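Local coordinates for protein yeast glycogen phosphorylase (Saccharomyces cerevisiae, PDB 1YGP) that belongs to the carbohydrate phosphorylase family of GT-B fold proteins and binds pyridoxal-5'-phosphate, at residues Asp342-Phe347 and Thr355-Gln360; Tyr432-Phe437 and Ala471-Val476; Lys508-Thr513 and Asp870-Val875. All coordinates share one frame; numbering follows the deposited sequence.

Interaction 1 of 3, residues Asp342-Phe347 and Thr355-Gln360; sequences DILRRF and TEFPDQ. With PO4 (phosphate ion), chain C.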
loop_
_atom_site.group_PDB
_atom_site.type_symbol
_atom_site.label_atom_id
_atom_site.label_comp_id
_atom_site.label_asym_id
_atom_site.label_seq_id
_atom_site.Cartn_x
_atom_site.Cartn_y
_atom_site.Cartn_z
ATOM N N ASP A 342 -4.395 8.820 22.433
ATOM C CA ASP A 342 -5.395 7.778 22.317
ATOM C C ASP A 342 -5.685 7.240 23.724
ATOM O O ASP A 342 -6.853 7.021 24.051
ATOM C CB ASP A 342 -4.839 6.729 21.342
ATOM C CG ASP A 342 -5.843 5.676 20.914
ATOM O OD1 ASP A 342 -7.024 5.948 20.785
ATOM O OD2 ASP A 342 -5.455 4.540 20.701
ATOM N N ILE A 343 -4.670 7.154 24.598
ATOM C CA ILE A 343 -4.829 6.701 25.976
ATOM C C ILE A 343 -5.647 7.712 26.777
ATOM O O ILE A 343 -6.453 7.279 27.585
ATOM C CB ILE A 343 -3.408 6.482 26.566
ATOM C CG1 ILE A 343 -2.856 5.201 25.956
ATOM C CG2 ILE A 343 -3.412 6.431 28.099
ATOM C CD1 ILE A 343 -1.321 5.098 26.038
ATOM N N LEU A 344 -5.557 9.032 26.619
ATOM C CA LEU A 344 -6.419 9.936 27.357
ATOM C C LEU A 344 -7.826 10.044 26.741
ATOM O O LEU A 344 -8.808 10.297 27.461
ATOM C CB LEU A 344 -5.821 11.324 27.408
ATOM C CG LEU A 344 -4.340 11.492 27.670
ATOM C CD1 LEU A 344 -4.059 12.934 27.984
ATOM C CD2 LEU A 344 -3.915 10.671 28.870
ATOM N N ARG A 345 -7.989 9.852 25.419
ATOM C CA ARG A 345 -9.301 9.963 24.789
ATOM C C ARG A 345 -10.241 8.907 25.357
ATOM O O ARG A 345 -11.353 9.177 25.816
ATOM C CB ARG A 345 -9.214 9.761 23.284
ATOM C CG ARG A 345 -10.598 10.070 22.740
ATOM C CD ARG A 345 -11.070 9.447 21.441
ATOM N NE ARG A 345 -11.053 8.014 21.555
ATOM C CZ ARG A 345 -10.043 7.350 20.999
ATOM N NH1 ARG A 345 -9.062 8.003 20.338
ATOM N NH2 ARG A 345 -9.990 6.028 21.145
ATOM N N ARG A 346 -9.740 7.681 25.370
ATOM C CA ARG A 346 -10.464 6.550 25.903
ATOM C C ARG A 346 -10.834 6.841 27.357
ATOM O O ARG A 346 -11.984 6.611 27.737
ATOM C CB ARG A 346 -9.564 5.350 25.759
ATOM C CG ARG A 346 -10.230 4.040 26.074
ATOM C CD ARG A 346 -9.359 2.855 25.680
ATOM N NE ARG A 346 -9.099 2.890 24.253
ATOM C CZ ARG A 346 -7.852 2.972 23.789
ATOM N NH1 ARG A 346 -6.810 3.010 24.622
ATOM N NH2 ARG A 346 -7.654 3.091 22.473
ATOM N N PHE A 347 -9.928 7.460 28.148
ATOM C CA PHE A 347 -10.163 7.787 29.565
ATOM C C PHE A 347 -11.310 8.766 29.710
ATOM O O PHE A 347 -12.160 8.606 30.597
ATOM C CB PHE A 347 -8.932 8.432 30.249
ATOM C CG PHE A 347 -9.097 8.726 31.742
ATOM C CD1 PHE A 347 -9.159 7.679 32.676
ATOM C CD2 PHE A 347 -9.181 10.053 32.187
ATOM C CE1 PHE A 347 -9.302 7.958 34.040
ATOM C CE2 PHE A 347 -9.325 10.329 33.552
ATOM C CZ PHE A 347 -9.386 9.281 34.481
ATOM N N THR A 355 -8.232 12.888 38.884
ATOM C CA THR A 355 -7.584 12.311 40.050
ATOM C C THR A 355 -7.658 10.797 40.114
ATOM O O THR A 355 -6.920 10.199 40.887
ATOM C CB THR A 355 -8.193 12.930 41.318
ATOM O OG1 THR A 355 -9.584 13.205 41.103
ATOM C CG2 THR A 355 -7.446 14.221 41.662
ATOM N N GLU A 356 -8.509 10.157 39.303
ATOM C CA GLU A 356 -8.565 8.711 39.257
ATOM C C GLU A 356 -7.746 8.090 38.135
ATOM O O GLU A 356 -7.647 6.855 38.054
ATOM C CB GLU A 356 -9.962 8.228 39.080
ATOM C CG GLU A 356 -10.871 8.714 40.166
ATOM C CD GLU A 356 -12.170 7.946 40.162
ATOM O OE1 GLU A 356 -12.820 7.859 39.118
ATOM O OE2 GLU A 356 -12.520 7.435 41.220
ATOM N N PHE A 357 -7.113 8.902 37.273
ATOM C CA PHE A 357 -6.267 8.402 36.200
ATOM C C PHE A 357 -5.295 7.350 36.722
ATOM O O PHE A 357 -5.421 6.239 36.195
ATOM C CB PHE A 357 -5.475 9.550 35.531
ATOM C CG PHE A 357 -4.986 9.207 34.132
ATOM C CD1 PHE A 357 -5.906 9.096 33.078
ATOM C CD2 PHE A 357 -3.628 9.006 33.888
ATOM C CE1 PHE A 357 -5.472 8.790 31.783
ATOM C CE2 PHE A 357 -3.211 8.702 32.587
ATOM C CZ PHE A 357 -4.122 8.594 31.535
ATOM N N PRO A 358 -4.447 7.494 37.767
ATOM C CA PRO A 358 -3.557 6.437 38.239
ATOM C C PRO A 358 -4.300 5.175 38.640
ATOM O O PRO A 358 -3.782 4.070 38.547
ATOM C CB PRO A 358 -2.828 7.040 39.386
ATOM C CG PRO A 358 -2.863 8.500 39.074
ATOM C CD PRO A 358 -4.305 8.650 38.641
ATOM N N ASP A 359 -5.552 5.276 39.065
ATOM C CA ASP A 359 -6.274 4.081 39.454
ATOM C C ASP A 359 -6.773 3.331 38.226
ATOM O O ASP A 359 -7.164 2.169 38.317
ATOM C CB ASP A 359 -7.434 4.485 40.368
ATOM C CG ASP A 359 -6.969 5.251 41.604
ATOM O OD1 ASP A 359 -6.145 4.721 42.352
ATOM O OD2 ASP A 359 -7.418 6.383 41.812
ATOM N N GLN A 360 -6.809 3.977 37.065
ATOM C CA GLN A 360 -7.280 3.341 35.853
ATOM C C GLN A 360 -6.217 3.099 34.785
ATOM O O GLN A 360 -6.396 2.198 33.971
ATOM C CB GLN A 360 -8.401 4.179 35.249
ATOM C CG GLN A 360 -9.621 4.348 36.133
ATOM C CD GLN A 360 -10.352 3.043 36.425
ATOM O OE1 GLN A 360 -10.853 2.383 35.524
ATOM N NE2 GLN A 360 -10.469 2.604 37.674
HETATM P P PO4 C . -11.862 3.029 22.011
HETATM O O1 PO4 C . -11.794 2.056 23.117
HETATM O O2 PO4 C . -10.685 2.815 21.148
HETATM O O3 PO4 C . -13.107 2.827 21.214
HETATM O O4 PO4 C . -11.865 4.409 22.534
#
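A T-shaped aromatic pair, Phe347 with Phe357, joins helix 322-350 to the short helix 357-360 that leads directly into strand 361-366 of the large N-terminal sheet, and so closes one helix-to-strand connection of this GT-B protein. The edge of Phe357 stands on the face of Phe347: CD1 of Phe357 is placed over the centre of that ring, the centroids are 4.7 Å apart and the planes meet at 83°. Both rings swing out with CG anti to the backbone N (chi1 -177° in Phe347, -159° in Phe357), which sends each across the gap to the other. Beyond the ring pair, the far end of Phe357 is received by the same helix one turn earlier, where its CZ lies 3.4 Å from Leu344 CD2 and 4.1 Å from Ile343 CG2. At the edge of the Phe347 ring, CE1 is met by the aliphatic CB of Gln360 at 4.1 Å.

The helix carries a different chemistry on its other flank. Asp342 bridges two arginines through separate oxygens, OD1 lying 2.9 Å from Arg345 NH1 and OD2 lying 3.2 Å from Arg346 NH2. The two guanidinium groups in turn present their edges to a phosphate ion, probably taken from the crystallisation liquor: Arg345 NH2 donates to O4 over 2.8 Å in a nearly straight bond, and Arg346 NE to O1 over 3.0 Å. The carboxylate pairs with both arginines, its hydrogen bonds to Arg345 weak in geometry, which is consistent with its steadying them beside the anion, and Arg278 gives it a further charged partner.

Around the aromatic pair, Leu377 of helix 372-384 touches both Leu344 and Phe357, helix 389-399 packs on Phe357 through Ile395 and Thr399, and Tyr187 of strand 184-189 lies against Ile343.

Interaction 2 of 3, residues Tyr432-Phe437 and Ala471-Val476; sequences YDINWF and AFLAIV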
loop_
_atom_site.group_PDB
_atom_site.type_symbol
_atom_site.label_atom_id
_atom_site.label_comp_id
_atom_site.label_asym_id
_atom_site.label_seq_id
_atom_site.Cartn_x
_atom_site.Cartn_y
_atom_site.Cartn_z
ATOM N N TYR A 432 13.004 21.249 32.364
ATOM C CA TYR A 432 13.716 22.111 33.290
ATOM C C TYR A 432 12.927 22.239 34.583
ATOM O O TYR A 432 13.513 22.076 35.656
ATOM C CB TYR A 432 13.935 23.478 32.665
ATOM C CG TYR A 432 15.119 23.523 31.700
ATOM C CD1 TYR A 432 16.123 22.563 31.795
ATOM C CD2 TYR A 432 15.239 24.554 30.761
ATOM C CE1 TYR A 432 17.240 22.623 30.985
ATOM C CE2 TYR A 432 16.359 24.614 29.937
ATOM C CZ TYR A 432 17.355 23.639 30.062
ATOM O OH TYR A 432 18.479 23.656 29.258
ATOM N N ASP A 433 11.606 22.423 34.531
ATOM C CA ASP A 433 10.805 22.515 35.745
ATOM C C ASP A 433 10.833 21.272 36.613
ATOM O O ASP A 433 11.101 21.359 37.816
ATOM C CB ASP A 433 9.359 22.799 35.414
ATOM C CG ASP A 433 9.012 24.250 35.108
ATOM O OD1 ASP A 433 9.887 25.075 34.827
ATOM O OD2 ASP A 433 7.820 24.545 35.145
ATOM N N ILE A 434 10.598 20.116 35.989
ATOM C CA ILE A 434 10.623 18.810 36.632
ATOM C C ILE A 434 11.941 18.653 37.395
ATOM O O ILE A 434 11.962 18.351 38.593
ATOM C CB ILE A 434 10.421 17.755 35.486
ATOM C CG1 ILE A 434 8.930 17.709 35.098
ATOM C CG2 ILE A 434 10.937 16.372 35.910
ATOM C CD1 ILE A 434 8.561 16.862 33.852
ATOM N N ASN A 435 13.057 18.937 36.720
ATOM C CA ASN A 435 14.388 18.806 37.302
ATOM C C ASN A 435 14.585 19.748 38.473
ATOM O O ASN A 435 15.234 19.378 39.452
ATOM C CB ASN A 435 15.482 19.111 36.278
ATOM C CG ASN A 435 16.874 18.795 36.812
ATOM O OD1 ASN A 435 17.198 17.661 37.117
ATOM N ND2 ASN A 435 17.827 19.694 36.927
ATOM N N TRP A 436 13.994 20.947 38.395
ATOM C CA TRP A 436 14.159 21.963 39.420
ATOM C C TRP A 436 13.588 21.491 40.730
ATOM O O TRP A 436 14.306 21.425 41.733
ATOM C CB TRP A 436 13.458 23.277 39.045
ATOM C CG TRP A 436 13.700 24.357 40.085
ATOM C CD1 TRP A 436 12.695 24.691 40.950
ATOM C CD2 TRP A 436 14.868 25.064 40.293
ATOM N NE1 TRP A 436 13.221 25.610 41.722
ATOM C CE2 TRP A 436 14.495 25.872 41.380
ATOM C CE3 TRP A 436 16.157 25.172 39.767
ATOM C CZ2 TRP A 436 15.393 26.789 41.942
ATOM C CZ3 TRP A 436 17.061 26.086 40.325
ATOM C CH2 TRP A 436 16.680 26.889 41.403
ATOM N N PHE A 437 12.311 21.153 40.738
ATOM C CA PHE A 437 11.725 20.701 41.969
ATOM C C PHE A 437 12.414 19.427 42.474
ATOM O O PHE A 437 12.644 19.309 43.679
ATOM C CB PHE A 437 10.252 20.485 41.730
ATOM C CG PHE A 437 9.522 21.759 41.327
ATOM C CD1 PHE A 437 9.546 22.885 42.147
ATOM C CD2 PHE A 437 8.806 21.796 40.131
ATOM C CE1 PHE A 437 8.853 24.033 41.760
ATOM C CE2 PHE A 437 8.118 22.950 39.758
ATOM C CZ PHE A 437 8.140 24.067 40.570
ATOM N N ALA A 471 17.168 8.458 31.000
ATOM C CA ALA A 471 16.973 7.445 32.038
ATOM C C ALA A 471 16.739 8.063 33.415
ATOM O O ALA A 471 15.907 7.565 34.178
ATOM C CB ALA A 471 18.182 6.524 32.165
ATOM N N PHE A 472 17.386 9.191 33.732
ATOM C CA PHE A 472 17.124 9.854 35.002
ATOM C C PHE A 472 15.739 10.516 35.002
ATOM O O PHE A 472 15.041 10.452 36.025
ATOM C CB PHE A 472 18.173 10.898 35.267
ATOM C CG PHE A 472 19.572 10.338 35.469
ATOM C CD1 PHE A 472 19.853 8.969 35.360
ATOM C CD2 PHE A 472 20.598 11.234 35.764
ATOM C CE1 PHE A 472 21.149 8.507 35.543
ATOM C CE2 PHE A 472 21.895 10.761 35.947
ATOM C CZ PHE A 472 22.168 9.401 35.835
ATOM N N LEU A 473 15.280 11.116 33.884
ATOM C CA LEU A 473 13.929 11.645 33.777
ATOM C C LEU A 473 12.900 10.528 33.956
ATOM O O LEU A 473 11.830 10.726 34.568
ATOM C CB LEU A 473 13.751 12.300 32.410
ATOM C CG LEU A 473 12.399 12.858 31.916
ATOM C CD1 LEU A 473 11.736 13.832 32.890
ATOM C CD2 LEU A 473 12.697 13.572 30.609
ATOM N N ALA A 474 13.226 9.333 33.437
ATOM C CA ALA A 474 12.342 8.197 33.566
ATOM C C ALA A 474 12.300 7.745 35.019
ATOM O O ALA A 474 11.192 7.459 35.473
ATOM C CB ALA A 474 12.822 7.053 32.707
ATOM N N ILE A 475 13.403 7.709 35.806
ATOM C CA ILE A 475 13.342 7.326 37.227
ATOM C C ILE A 475 12.474 8.333 37.975
ATOM O O ILE A 475 11.542 7.954 38.683
ATOM C CB ILE A 475 14.679 7.351 37.993
ATOM C CG1 ILE A 475 15.874 6.763 37.283
ATOM C CG2 ILE A 475 14.408 6.535 39.229
ATOM C CD1 ILE A 475 15.837 5.299 36.873
ATOM N N VAL A 476 12.762 9.623 37.805
ATOM C CA VAL A 476 12.002 10.687 38.445
ATOM C C VAL A 476 10.524 10.698 38.047
ATOM O O VAL A 476 9.709 11.095 38.883
ATOM C CB VAL A 476 12.679 12.040 38.111
ATOM C CG1 VAL A 476 11.892 13.218 38.607
ATOM C CG2 VAL A 476 14.006 12.101 38.830
#
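Ile434 reaches helix 470-477 with a single methyl, CG2, which approaches Leu473 CD1 to 4.0 Å and Val476 CG1 to 4.3 Å. The two receiving residues are three positions apart, about one helical turn, and the methyl comes in between their branches. Its direction follows from the first torsion of Ile434 (chi1 -78°), which sets CG2 anti to the backbone N while CG1 takes the place beside it. On the other side, Leu473 extends CG anti to its own backbone N, bringing CD1 forward, and its side chain crosses that of the isoleucine at about a right angle. CD1 of Leu473 and CG1 of Val476 make the contact, and the second methyl of each lies farther from Ile434 CG2.

Such sparing apolar contact joins two helices in the N-terminal part of the GT-B fold. Helix 470-477 runs straight into strand 478-483 of the large mixed sheet and is backed by Tyr402 of strand 400-404, whereas helix 425-445 lies farther out. Trp389 and Trp393 of helix 389-399 also pack on Ile434, and Phe500 and Tyr504 on Val476, so the buried side is completed by aromatic neighbours.

The remainder of 432-437 is turned elsewhere. Trp436 is exposed to solvent, with Tyr432 and Phe437 partly so; three residues on from the isoleucine, about one turn along, the Phe437 ring meets Trp389 and His390 edge to face.

Interaction 3 of 3, residues Lys508-Thr513 and Asp870-Val875; sequences KFVNVT and DTIWNV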
loop_
_atom_site.group_PDB
_atom_site.type_symbol
_atom_site.label_atom_id
_atom_site.label_comp_id
_atom_site.label_asym_id
_atom_site.label_seq_id
_atom_site.Cartn_x
_atom_site.Cartn_y
_atom_site.Cartn_z
ATOM N N LYS A 508 11.527 1.325 45.439
ATOM C CA LYS A 508 11.157 1.767 44.099
ATOM C C LYS A 508 11.827 0.950 42.996
ATOM O O LYS A 508 11.475 1.073 41.822
ATOM C CB LYS A 508 11.543 3.242 43.943
ATOM C CG LYS A 508 10.899 3.984 42.787
ATOM C CD LYS A 508 11.755 5.201 42.521
ATOM C CE LYS A 508 11.264 6.072 41.367
ATOM N NZ LYS A 508 10.187 6.975 41.733
ATOM N N PHE A 509 12.812 0.132 43.335
ATOM C CA PHE A 509 13.632 -0.555 42.377
ATOM C C PHE A 509 13.423 -2.022 42.644
ATOM O O PHE A 509 13.792 -2.583 43.669
ATOM C CB PHE A 509 15.084 -0.166 42.571
ATOM C CG PHE A 509 15.381 1.288 42.228
ATOM C CD1 PHE A 509 15.096 2.313 43.134
ATOM C CD2 PHE A 509 15.963 1.597 41.004
ATOM C CE1 PHE A 509 15.397 3.633 42.805
ATOM C CE2 PHE A 509 16.264 2.926 40.680
ATOM C CZ PHE A 509 15.981 3.945 41.580
ATOM N N VAL A 510 12.819 -2.614 41.637
ATOM C CA VAL A 510 12.343 -3.979 41.630
ATOM C C VAL A 510 13.062 -4.864 40.587
ATOM O O VAL A 510 13.896 -4.423 39.768
ATOM C CB VAL A 510 10.823 -3.713 41.443
ATOM C CG1 VAL A 510 10.069 -4.706 40.582
ATOM C CG2 VAL A 510 10.279 -3.700 42.858
ATOM N N ASN A 511 12.790 -6.162 40.615
ATOM C CA ASN A 511 13.317 -7.050 39.606
ATOM C C ASN A 511 12.216 -7.936 39.044
ATOM O O ASN A 511 11.400 -8.432 39.819
ATOM C CB ASN A 511 14.381 -7.973 40.155
ATOM C CG ASN A 511 14.795 -8.940 39.053
ATOM O OD1 ASN A 511 14.503 -10.134 39.057
ATOM N ND2 ASN A 511 15.385 -8.457 37.983
ATOM N N VAL A 512 12.116 -8.105 37.730
ATOM C CA VAL A 512 11.261 -9.132 37.165
ATOM C C VAL A 512 12.099 -9.726 36.032
ATOM O O VAL A 512 12.347 -9.114 34.998
ATOM C CB VAL A 512 9.951 -8.590 36.577
ATOM C CG1 VAL A 512 9.138 -9.804 36.176
ATOM C CG2 VAL A 512 9.143 -7.744 37.565
ATOM N N THR A 513 12.654 -10.904 36.290
ATOM C CA THR A 513 13.423 -11.678 35.335
ATOM C C THR A 513 12.545 -11.999 34.146
ATOM O O THR A 513 11.381 -12.379 34.295
ATOM C CB THR A 513 13.903 -12.955 36.036
ATOM O OG1 THR A 513 14.802 -12.484 37.053
ATOM C CG2 THR A 513 14.559 -13.976 35.117
ATOM N N ASP A 870 1.014 -8.094 39.562
ATOM C CA ASP A 870 0.835 -7.977 40.985
ATOM C C ASP A 870 1.722 -6.991 41.712
ATOM O O ASP A 870 1.256 -6.437 42.713
ATOM C CB ASP A 870 0.989 -9.353 41.590
ATOM C CG ASP A 870 -0.087 -10.317 41.093
ATOM O OD1 ASP A 870 -1.219 -9.876 40.827
ATOM O OD2 ASP A 870 0.221 -11.512 40.973
ATOM N N THR A 871 2.954 -6.694 41.303
ATOM C CA THR A 871 3.735 -5.767 42.103
ATOM C C THR A 871 3.709 -4.340 41.578
ATOM O O THR A 871 3.716 -3.358 42.327
ATOM C CB THR A 871 5.195 -6.266 42.202
ATOM O OG1 THR A 871 5.765 -6.300 40.906
ATOM C CG2 THR A 871 5.253 -7.662 42.794
ATOM N N ILE A 872 3.641 -4.222 40.256
ATOM C CA ILE A 872 3.768 -2.927 39.629
ATOM C C ILE A 872 2.448 -2.357 39.168
ATOM O O ILE A 872 2.080 -1.258 39.578
ATOM C CB ILE A 872 4.787 -3.082 38.453
ATOM C CG1 ILE A 872 6.156 -3.555 39.032
ATOM C CG2 ILE A 872 4.928 -1.761 37.699
ATOM C CD1 ILE A 872 7.302 -3.927 38.077
ATOM N N TRP A 873 1.734 -3.068 38.304
ATOM C CA TRP A 873 0.547 -2.494 37.710
ATOM C C TRP A 873 -0.691 -2.503 38.591
ATOM O O TRP A 873 -1.607 -1.701 38.410
ATOM C CB TRP A 873 0.224 -3.219 36.399
ATOM C CG TRP A 873 1.293 -3.120 35.311
ATOM C CD1 TRP A 873 2.171 -2.060 35.213
ATOM C CD2 TRP A 873 1.544 -4.094 34.375
ATOM N NE1 TRP A 873 2.985 -2.375 34.240
ATOM C CE2 TRP A 873 2.662 -3.563 33.710
ATOM C CE3 TRP A 873 0.998 -5.327 34.003
ATOM C CZ2 TRP A 873 3.262 -4.260 32.668
ATOM C CZ3 TRP A 873 1.599 -6.016 32.958
ATOM C CH2 TRP A 873 2.718 -5.492 32.300
ATOM N N ASN A 874 -0.730 -3.473 39.509
ATOM C CA ASN A 874 -1.848 -3.731 40.409
ATOM C C ASN A 874 -3.089 -3.839 39.552
ATOM O O ASN A 874 -4.096 -3.149 39.679
ATOM C CB ASN A 874 -1.971 -2.610 41.444
ATOM C CG ASN A 874 -0.669 -2.476 42.226
ATOM O OD1 ASN A 874 0.001 -1.443 42.196
ATOM N ND2 ASN A 874 -0.188 -3.497 42.927
ATOM N N VAL A 875 -2.966 -4.808 38.657
ATOM C CA VAL A 875 -3.970 -5.049 37.648
ATOM C C VAL A 875 -4.528 -6.462 37.852
ATOM O O VAL A 875 -3.797 -7.372 38.248
ATOM C CB VAL A 875 -3.189 -4.760 36.326
ATOM C CG1 VAL A 875 -3.139 -5.945 35.405
ATOM C CG2 VAL A 875 -3.854 -3.580 35.647
#
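Val510 overlaps Ile872 methyl against methyl, its CG1 lying 3.8 Å from the CD1 that ends the isoleucine chain. The two side chains run antiparallel alongside one another, their ends overlapping, one set on a strand and the other on the last turn of a helix. Two residues along from Val510, on the same side of the chain, Val512 turns CG2 to the same isoleucine carbon at 4.3 Å, so a single terminal methyl is shared by two valines. Ile872 can reach them because its chain is extended: CG1 stands anti to the carbonyl carbon and CD1 continues outward, with chi2 at 174°.

The contact is small and wholly apolar, and its neighbours enlarge it. Lys480 of strand 478-483 touches both Val510 and Ile872, and Val512 is also packed by Arg863, Glu867 and Tyr868 from the same helix as the isoleucine. The following residue, Trp873, faces another way and gives its NE1 proton to Gln364 OE1 of strand 361-366. Asn874, with positive phi, then takes the chain out of the helix.

Strand 509-511 is the outermost strand at its end of the mixed sheet, bonded through its backbone to strand 478-483. Helix 861-873, near the C terminus, packs against it after the chain has built the second sheet, an arrangement typical of the GT-B fold, in which the C-terminal helix crosses back to the N-terminal domain.

In the fold
Followed from the N terminus, the three contacts come in series, each closing before the next opens, so none nests or crosses. Interaction 1 closes the shortest loop, the short connection between helix 322-350 and strand 361-366. Interaction 2 spans 33 residues and joins two helices of the same domain. Interaction 3 closes by far the longest loop, which takes in the whole six-stranded parallel sheet and most of the pyridoxal-5'-phosphate pocket before the chain returns. Interactions 2 and 3 touch, Ile475 CG2 lying 3.8 Å from Phe509 CZ, whereas interaction 1 stands apart, its nearest atoms about 6 Å from those of interaction 3.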